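PDB 1Z08: Ras-related protein Rab-21 from Homo sapiens, which belongs to the Rab branch of the Ras family of P-loop proteins and here binds phosphoaminophosphonic acid-guanylate ester together with a magnesium ion. Local coordinates for residues K19-L24 / N29-K34; K46-G51 / D162-M167; A82-D87 / K98-E103. The protein carries 1 engineered substitution. All blocks are in the same frame, centred on the assembly; numbering follows the deposited sequence.

Contact 1: residues K19-L24 / N29-K34. With MG (magnesium ion), chain E; GNP (phosphoaminophosphonic acid-guanylate ester), chain F.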
# COMPACT_ATOMS: atom_id res chain seq x y z
N LYS A 19 -1.01 7.86 0.64
CA LYS A 19 -2.01 6.80 0.47
C LYS A 19 -3.04 7.16 -0.60
O LYS A 19 -3.24 6.42 -1.57
CB LYS A 19 -2.73 6.50 1.80
CG LYS A 19 -1.84 6.03 2.94
CD LYS A 19 -2.62 5.77 4.23
CE LYS A 19 -3.23 7.04 4.84
NZ LYS A 19 -2.21 8.09 5.16
N THR A 20 -3.70 8.31 -0.42
CA THR A 20 -4.72 8.77 -1.37
C THR A 20 -4.11 8.99 -2.75
O THR A 20 -4.70 8.62 -3.76
CB THR A 20 -5.42 10.05 -0.88
OG1 THR A 20 -5.96 9.82 0.44
CG2 THR A 20 -6.56 10.46 -1.82
N SER A 21 -2.91 9.57 -2.78
CA SER A 21 -2.20 9.81 -4.04
C SER A 21 -1.95 8.52 -4.82
O SER A 21 -2.05 8.52 -6.05
CB SER A 21 -0.89 10.56 -3.80
OG SER A 21 -1.14 11.88 -3.32
N LEU A 22 -1.64 7.44 -4.12
CA LEU A 22 -1.45 6.14 -4.78
C LEU A 22 -2.75 5.66 -5.42
O LEU A 22 -2.75 5.25 -6.58
CB LEU A 22 -0.91 5.09 -3.80
CG LEU A 22 0.57 5.22 -3.40
CD1 LEU A 22 0.89 4.31 -2.23
CD2 LEU A 22 1.51 4.94 -4.56
N VAL A 23 -3.85 5.74 -4.67
CA VAL A 23 -5.15 5.29 -5.15
C VAL A 23 -5.66 6.18 -6.30
O VAL A 23 -6.09 5.67 -7.34
CB VAL A 23 -6.20 5.23 -4.02
CG1 VAL A 23 -7.52 4.66 -4.53
CG2 VAL A 23 -5.69 4.39 -2.85
N LEU A 24 -5.58 7.49 -6.11
CA LEU A 24 -6.03 8.44 -7.13
C LEU A 24 -5.29 8.26 -8.45
O LEU A 24 -5.91 8.23 -9.52
CB LEU A 24 -5.93 9.89 -6.63
CG LEU A 24 -6.33 11.02 -7.59
CD1 LEU A 24 -7.82 10.99 -7.92
CD2 LEU A 24 -5.94 12.37 -7.00
N ASN A 29 -5.78 8.28 -12.76
CA ASN A 29 -4.57 8.85 -13.36
C ASN A 29 -4.45 10.37 -13.14
O ASN A 29 -4.18 11.14 -14.06
CB ASN A 29 -4.47 8.48 -14.85
CG ASN A 29 -3.11 8.84 -15.45
OD1 ASN A 29 -2.08 8.76 -14.78
ND2 ASN A 29 -3.11 9.23 -16.72
N LYS A 30 -4.66 10.78 -11.89
CA LYS A 30 -4.51 12.18 -11.50
C LYS A 30 -3.62 12.27 -10.27
O LYS A 30 -3.49 11.30 -9.52
CB LYS A 30 -5.88 12.83 -11.24
CG LYS A 30 -6.81 12.89 -12.45
CD LYS A 30 -8.05 13.73 -12.15
CE LYS A 30 -8.94 13.90 -13.38
NZ LYS A 30 -9.80 12.71 -13.63
N PHE A 31 -2.99 13.43 -10.08
CA PHE A 31 -2.14 13.70 -8.92
C PHE A 31 -2.23 15.16 -8.49
O PHE A 31 -2.33 16.05 -9.34
CB PHE A 31 -0.67 13.31 -9.20
CG PHE A 31 0.28 13.64 -8.06
CD1 PHE A 31 0.44 12.75 -6.99
CD2 PHE A 31 1.01 14.83 -8.06
CE1 PHE A 31 1.31 13.05 -5.94
CE2 PHE A 31 1.88 15.14 -7.01
CZ PHE A 31 2.03 14.25 -5.94
N ASN A 32 -2.18 15.37 -7.18
CA ASN A 32 -2.21 16.70 -6.58
C ASN A 32 -1.03 16.89 -5.63
O ASN A 32 -0.76 16.03 -4.80
CB ASN A 32 -3.50 16.90 -5.79
CG ASN A 32 -4.73 16.79 -6.67
OD1 ASN A 32 -4.83 17.45 -7.71
ND2 ASN A 32 -5.68 15.96 -6.25
N ASP A 33 -0.34 18.02 -5.77
CA ASP A 33 0.71 18.40 -4.81
C ASP A 33 0.10 18.81 -3.47
O ASP A 33 0.78 18.77 -2.44
CB ASP A 33 1.58 19.54 -5.36
CG ASP A 33 2.73 19.05 -6.23
OD1 ASP A 33 3.32 17.99 -5.93
OD2 ASP A 33 3.06 19.74 -7.21
N LYS A 34 -1.17 19.22 -3.50
CA LYS A 34 -1.90 19.57 -2.28
C LYS A 34 -2.17 18.32 -1.45
O LYS A 34 -2.51 17.26 -1.99
CB LYS A 34 -3.22 20.27 -2.62
CG LYS A 34 -3.95 20.84 -1.40
CD LYS A 34 -5.29 21.45 -1.77
CE LYS A 34 -6.04 21.91 -0.52
NZ LYS A 34 -7.33 22.58 -0.84
MG MG E . -5.37 10.62 2.18
PG GNP F . -3.86 11.50 4.81
O1G GNP F . -3.82 12.65 5.78
O2G GNP F . -5.04 11.49 3.88
O3G GNP F . -3.73 10.28 5.69
N3B GNP F . -2.55 11.57 3.88
PB GNP F . -2.19 10.68 2.60
O1B GNP F . -1.35 9.52 2.97
O2B GNP F . -3.44 10.36 1.87
O3A GNP F . -1.29 11.52 1.68
PA GNP F . -1.66 12.30 0.41
O1A GNP F . -1.87 11.36 -0.71
O2A GNP F . -2.73 13.30 0.64
O5' GNP F . -0.35 13.09 0.05
C5' GNP F . 0.31 13.88 1.05
C4' GNP F . 1.35 14.77 0.40
O4' GNP F . 2.39 13.95 -0.20
C3' GNP F . 0.83 15.68 -0.71
O3' GNP F . 1.52 16.91 -0.63
C2' GNP F . 1.17 14.88 -1.97
O2' GNP F . 1.29 15.67 -3.14
C1' GNP F . 2.51 14.28 -1.58
N9 GNP F . 2.85 13.08 -2.33
C8 GNP F . 2.13 11.91 -2.43
N7 GNP F . 2.70 11.01 -3.20
C5 GNP F . 3.87 11.63 -3.63
C6 GNP F . 4.90 11.15 -4.48
O6 GNP F . 4.99 10.05 -5.04
N1 GNP F . 5.92 12.09 -4.66
C2 GNP F . 5.94 13.34 -4.09
N2 GNP F . 6.99 14.12 -4.37
N3 GNP F . 4.98 13.80 -3.29
C4 GNP F . 3.98 12.90 -3.11
O HOH W 1 -2.65 13.09 -5.34
O HOH W 2 -2.39 10.91 -7.13
O HOH W 3 -5.56 8.74 3.06
O HOH W 4 -5.25 12.44 1.26

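Contact 2: residues K46-G51 / D162-M167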
# COMPACT_ATOMS: atom_id res chain seq x y z
N LYS A 46 -11.77 -1.16 -8.37
CA LYS A 46 -10.88 -1.25 -9.53
C LYS A 46 -10.94 -2.66 -10.11
O LYS A 46 -10.83 -3.64 -9.38
CB LYS A 46 -9.44 -0.88 -9.12
CG LYS A 46 -8.40 -1.00 -10.23
CD LYS A 46 -8.30 0.27 -11.07
CE LYS A 46 -7.24 0.11 -12.15
NZ LYS A 46 -7.13 1.32 -13.00
N LYS A 47 -11.10 -2.75 -11.43
CA LYS A 47 -11.18 -4.05 -12.10
C LYS A 47 -9.89 -4.37 -12.85
O LYS A 47 -9.32 -3.52 -13.53
CB LYS A 47 -12.38 -4.08 -13.05
N LEU A 48 -9.43 -5.61 -12.70
CA LEU A 48 -8.22 -6.10 -13.38
C LEU A 48 -8.50 -7.40 -14.12
O LEU A 48 -9.25 -8.25 -13.64
CB LEU A 48 -7.09 -6.33 -12.38
CG LEU A 48 -6.33 -5.17 -11.74
CD1 LEU A 48 -6.99 -4.73 -10.44
CD2 LEU A 48 -4.89 -5.59 -11.47
N ASN A 49 -7.88 -7.55 -15.29
CA ASN A 49 -7.86 -8.81 -16.00
C ASN A 49 -6.42 -9.27 -16.12
O ASN A 49 -5.61 -8.62 -16.79
CB ASN A 49 -8.52 -8.67 -17.38
CG ASN A 49 -8.93 -10.01 -17.97
OD1 ASN A 49 -10.12 -10.29 -18.16
ND2 ASN A 49 -7.95 -10.85 -18.27
N ILE A 50 -6.08 -10.37 -15.45
CA ILE A 50 -4.68 -10.82 -15.38
C ILE A 50 -4.34 -11.91 -16.40
O ILE A 50 -3.69 -11.63 -17.41
CB ILE A 50 -4.27 -11.21 -13.92
CG1 ILE A 50 -4.45 -10.00 -12.99
CG2 ILE A 50 -2.83 -11.72 -13.88
CD1 ILE A 50 -4.24 -10.30 -11.52
N GLY A 51 -4.79 -13.14 -16.14
CA GLY A 51 -4.53 -14.24 -17.07
C GLY A 51 -5.82 -14.76 -17.67
O GLY A 51 -6.01 -15.97 -17.80
N ASP A 162 1.06 -7.18 -8.79
CA ASP A 162 1.77 -8.18 -7.99
C ASP A 162 0.96 -8.60 -6.77
O ASP A 162 0.91 -9.78 -6.44
CB ASP A 162 3.15 -7.68 -7.57
CG ASP A 162 4.07 -8.81 -7.14
OD1 ASP A 162 4.56 -8.78 -5.99
OD2 ASP A 162 4.30 -9.73 -7.95
N LEU A 163 0.33 -7.63 -6.10
CA LEU A 163 -0.52 -7.92 -4.94
C LEU A 163 -1.66 -8.86 -5.32
O LEU A 163 -1.95 -9.81 -4.60
CB LEU A 163 -1.03 -6.63 -4.29
CG LEU A 163 -1.96 -6.71 -3.06
CD1 LEU A 163 -1.38 -7.52 -1.91
CD2 LEU A 163 -2.30 -5.31 -2.58
N CYS A 164 -2.29 -8.59 -6.46
CA CYS A 164 -3.36 -9.43 -7.00
C CYS A 164 -2.89 -10.85 -7.29
O CYS A 164 -3.59 -11.81 -6.96
CB CYS A 164 -3.96 -8.80 -8.26
SG CYS A 164 -5.00 -7.36 -7.95
N LYS A 165 -1.72 -10.98 -7.90
CA LYS A 165 -1.12 -12.28 -8.19
C LYS A 165 -0.89 -13.08 -6.91
O LYS A 165 -1.18 -14.27 -6.85
CB LYS A 165 0.21 -12.13 -8.93
CG LYS A 165 0.10 -11.71 -10.37
CD LYS A 165 1.49 -11.64 -11.00
CE LYS A 165 1.46 -10.98 -12.36
NZ LYS A 165 2.85 -10.81 -12.88
N ARG A 166 -0.36 -12.40 -5.89
CA ARG A 166 -0.09 -13.03 -4.60
C ARG A 166 -1.37 -13.41 -3.85
O ARG A 166 -1.41 -14.44 -3.17
CB ARG A 166 0.78 -12.12 -3.73
CG ARG A 166 2.20 -11.89 -4.24
CD ARG A 166 2.86 -10.71 -3.53
NE ARG A 166 2.93 -10.92 -2.08
CZ ARG A 166 2.95 -9.95 -1.17
NH1 ARG A 166 2.88 -8.67 -1.54
NH2 ARG A 166 3.01 -10.25 0.12
N MET A 167 -2.42 -12.60 -3.99
CA MET A 167 -3.71 -12.91 -3.37
C MET A 167 -4.44 -14.06 -4.07
O MET A 167 -5.17 -14.82 -3.43
CB MET A 167 -4.61 -11.66 -3.31
CG MET A 167 -4.12 -10.61 -2.31
SD MET A 167 -5.18 -9.15 -2.16
CE MET A 167 -5.22 -8.56 -3.85

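Contact 3: residues A82-D87 / K98-E103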
# COMPACT_ATOMS: atom_id res chain seq x y z
N ALA A 82 -2.89 -5.87 2.42
CA ALA A 82 -2.67 -4.59 3.07
C ALA A 82 -1.45 -3.92 2.46
O ALA A 82 -0.42 -4.57 2.25
CB ALA A 82 -2.50 -4.76 4.56
N ILE A 83 -1.58 -2.63 2.17
CA ILE A 83 -0.51 -1.84 1.59
C ILE A 83 -0.06 -0.83 2.63
O ILE A 83 -0.75 0.16 2.91
CB ILE A 83 -0.95 -1.14 0.29
CG1 ILE A 83 -1.42 -2.17 -0.75
CG2 ILE A 83 0.18 -0.28 -0.28
CD1 ILE A 83 -1.97 -1.55 -2.03
N LEU A 84 1.10 -1.10 3.23
CA LEU A 84 1.62 -0.25 4.29
C LEU A 84 2.60 0.74 3.68
O LEU A 84 3.70 0.37 3.26
CB LEU A 84 2.28 -1.08 5.40
CG LEU A 84 1.46 -2.23 6.00
CD1 LEU A 84 2.23 -2.86 7.14
CD2 LEU A 84 0.10 -1.79 6.49
N VAL A 85 2.17 1.99 3.62
CA VAL A 85 2.87 3.02 2.87
C VAL A 85 3.71 3.90 3.80
O VAL A 85 3.24 4.34 4.84
CB VAL A 85 1.88 3.92 2.07
CG1 VAL A 85 2.63 4.87 1.13
CG2 VAL A 85 0.90 3.06 1.27
N TYR A 86 4.96 4.13 3.41
CA TYR A 86 5.78 5.13 4.06
C TYR A 86 6.40 6.09 3.04
O TYR A 86 6.37 5.84 1.83
CB TYR A 86 6.86 4.49 4.94
CG TYR A 86 7.94 3.76 4.18
CD1 TYR A 86 9.14 4.41 3.85
CD2 TYR A 86 7.78 2.43 3.80
CE1 TYR A 86 10.14 3.75 3.15
CE2 TYR A 86 8.78 1.76 3.10
CZ TYR A 86 9.96 2.43 2.78
OH TYR A 86 10.95 1.78 2.10
N ASP A 87 6.94 7.19 3.56
CA ASP A 87 7.56 8.25 2.79
C ASP A 87 9.07 8.03 2.89
O ASP A 87 9.61 8.00 4.00
CB ASP A 87 7.14 9.58 3.44
CG ASP A 87 7.71 10.81 2.75
OD1 ASP A 87 7.13 11.90 2.96
OD2 ASP A 87 8.73 10.72 2.03
N LYS A 98 5.96 -0.79 11.24
CA LYS A 98 6.16 -1.97 12.10
C LYS A 98 5.00 -2.25 13.06
O LYS A 98 4.67 -3.41 13.30
CB LYS A 98 7.47 -1.83 12.89
CG LYS A 98 8.70 -1.71 12.00
CD LYS A 98 9.98 -1.77 12.81
CE LYS A 98 11.18 -1.63 11.91
NZ LYS A 98 12.44 -1.60 12.71
N ASN A 99 4.39 -1.19 13.59
CA ASN A 99 3.22 -1.31 14.45
C ASN A 99 2.03 -1.93 13.71
O ASN A 99 1.33 -2.79 14.25
CB ASN A 99 2.84 0.04 15.04
N TRP A 100 1.81 -1.48 12.48
CA TRP A 100 0.75 -2.01 11.63
C TRP A 100 0.93 -3.49 11.33
O TRP A 100 -0.04 -4.25 11.37
CB TRP A 100 0.63 -1.21 10.32
CG TRP A 100 -0.01 0.13 10.49
CD1 TRP A 100 0.58 1.35 10.32
CD2 TRP A 100 -1.37 0.40 10.85
NE1 TRP A 100 -0.32 2.36 10.56
CE2 TRP A 100 -1.53 1.80 10.89
CE3 TRP A 100 -2.48 -0.41 11.16
CZ2 TRP A 100 -2.75 2.41 11.21
CZ3 TRP A 100 -3.69 0.19 11.48
CH2 TRP A 100 -3.81 1.60 11.50
N VAL A 101 2.16 -3.90 11.02
CA VAL A 101 2.46 -5.31 10.74
C VAL A 101 2.09 -6.19 11.94
O VAL A 101 1.44 -7.22 11.77
CB VAL A 101 3.95 -5.53 10.37
CG1 VAL A 101 4.25 -7.02 10.19
CG2 VAL A 101 4.32 -4.78 9.11
N LYS A 102 2.49 -5.75 13.13
CA LYS A 102 2.21 -6.48 14.37
C LYS A 102 0.71 -6.67 14.60
O LYS A 102 0.26 -7.77 14.92
CB LYS A 102 2.85 -5.76 15.56
N GLU A 103 -0.06 -5.59 14.40
CA GLU A 103 -1.51 -5.62 14.57
C GLU A 103 -2.22 -6.49 13.54
O GLU A 103 -3.16 -7.22 13.87
CB GLU A 103 -2.07 -4.20 14.55

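Contact 1: residues K19-L24 / N29-K34
S21 OG, whose neighbour across the contact is F31 CE1 at 3.8 Å, takes part in two hydrogen bonds: it donates to GNP O1A at 2.8 Å and accepts from water 1, also 2.8 Å from S21 OG. K19 and T20 end the P-loop (Walker A motif) of this Ras-family protein, where helix 19-28 begins, and residues 29-34 lead from that helix toward switch I. With chi1 at -66° the serine oxygen sits beside its own backbone N, and S21 N donates to the same GNP O1A, so one residue holds the alpha phosphate twice. Two waters sew the helix to the loop. Water 1 also accepts from N32 N, while water 2 donates to both S21 O and K30 O. The leucine packs against the loop backbone: L24 CG lies 3.4 Å from K30 O, and L24 CD2 touches the N32 side chain, the two side chains crossing at about a right angle. The loop holds the ribose by backbone oxygens, GNP O2' donating to N32 O at 2.7 Å and GNP O3' donating to D33 O. The F31 side chain runs anti to its backbone N (chi1 177°) and brings the ring to the nucleoside, with GNP N9 in plane at the ring edge and F31 CZ 3.2 Å from GNP O2'. At the phosphate end K19 folds back through its last two torsions, and K19 NZ, 2.7 Å from GNP O3G, also donates to GNP O1B and to G13 O. The magnesium ion joins T20 OG1 at 2.0 Å with GNP O2G, GNP O2B, waters 3 and 4 and T38 OG1; T20 OG1 is also hydrogen-bonded to D61 OD2.

Contact 2: residues K46-G51 / D162-M167
I50 comes to C164 from the end of strand 42-49, where the chain leaves the strand. Its CB points at helix 156-168 and splits into two unequal arms. The short one ends at CG2, and I50 CG2 comes within 4.6 Å of K165 CG across the contact, where the lysine chain begins its run outward. The longer arm starts at CG1, placed beside the backbone N (chi1 -59°), which itself stays short of the helix. With chi2 at 173° the arm is fully extended, and its tip does the touching: I50 CD1 rests 3.6 Å from C164 CB, with K165 N farther off, 4.5 Å from I50 CD1. V55, L161 and I168 also pack against the I50 side chain.

In the Ras-family fold 42-49 is an outermost strand of the six-stranded mixed sheet, antiparallel to 54-61, and helix 156-168 packs on one face of that sheet. L48, two residues before I50, likewise points at the helix, and the two side chains take different parts of one cysteine. I50 has the CB, and L48 has the sulfur, which receives both branches of its fork: C164 SG is 3.9 Å from L48 CD2 and 4.1 Å from L48 CD1. The sulfur gets there because it lies beside its backbone N, chi1 -74°, directed at the strand. L57 of the adjoining strand touches both L48 and C164, continuing the apolar layer inward, and L163 and M167 press on the inner strands at V9 and C113. R166 leaves on another side of the helix, where its guanidinium donates to L114 O from NH2 and is hydrogen-bonded to Y146 OH through NH1.

Contact 3: residues A82-D87 / K98-E103
Strand 82-87 and helix 98-103 come nearest at L84 and W100, whose CA atoms are 7.6 Å apart, a distance that a single layer of side chains fills. L84 supplies the strand's share of it. Its CB points at the helix, and chi1 of -52° with chi2 of -176° carries the forked end up to the turn that holds W100 and V101. Both methyls abut W100 CB, L84 CD1 and L84 CD2 each lying 3.9 Å from it. The indole itself leads away from the strand, so that L84 meets mainly the root of the tryptophan, crossing it obliquely, while the ring extends to Y76. L84 CD1 also meets V101 CG2 at 3.5 Å, closer than carbons usually pack, with the two side chains at about a right angle. That valine branch lies beside the backbone N, CG1 being the one anti to it (chi1 176°). All the meeting atoms are carbons: the strand offers one leucine fork, the helix the CB of W100 and a methyl of V101. Both L84 and V101 are buried, whereas W100 keeps part of its surface exposed. V97 and L104 of the same helix also touch L84, which is thus held along more than one turn, and Y137 of helix 131-140 covers V101.

A82 follows L84 to this face and packs on L104. I83 and V85 point to the other face of the sheet. Strand 81-87, helix 91-108 and strand 113-119 form a beta-alpha-beta crossover of the Ras-like P-loop fold, whose connecting helix packs on the sheet face formed by its own parallel strands.

From the N terminus, contact 1 closes first: only four residues, the rest of helix 19-28, separate its segments, and it ties the start of that helix to the loop behind it at the ligand site. Contact 2 opens next on strand 42-49 and closes more than a hundred residues later on helix 156-168, joining the sheet's edge to the C-terminal helix. Contact 3, strand 81-87 with helix 91-108, opens and shuts within that long span; none cross. Contact 3 lies on the opposite side of the chain's centre from the other two, yet strand 82-87 meets both: V85 packs on L22, and I83 on L163.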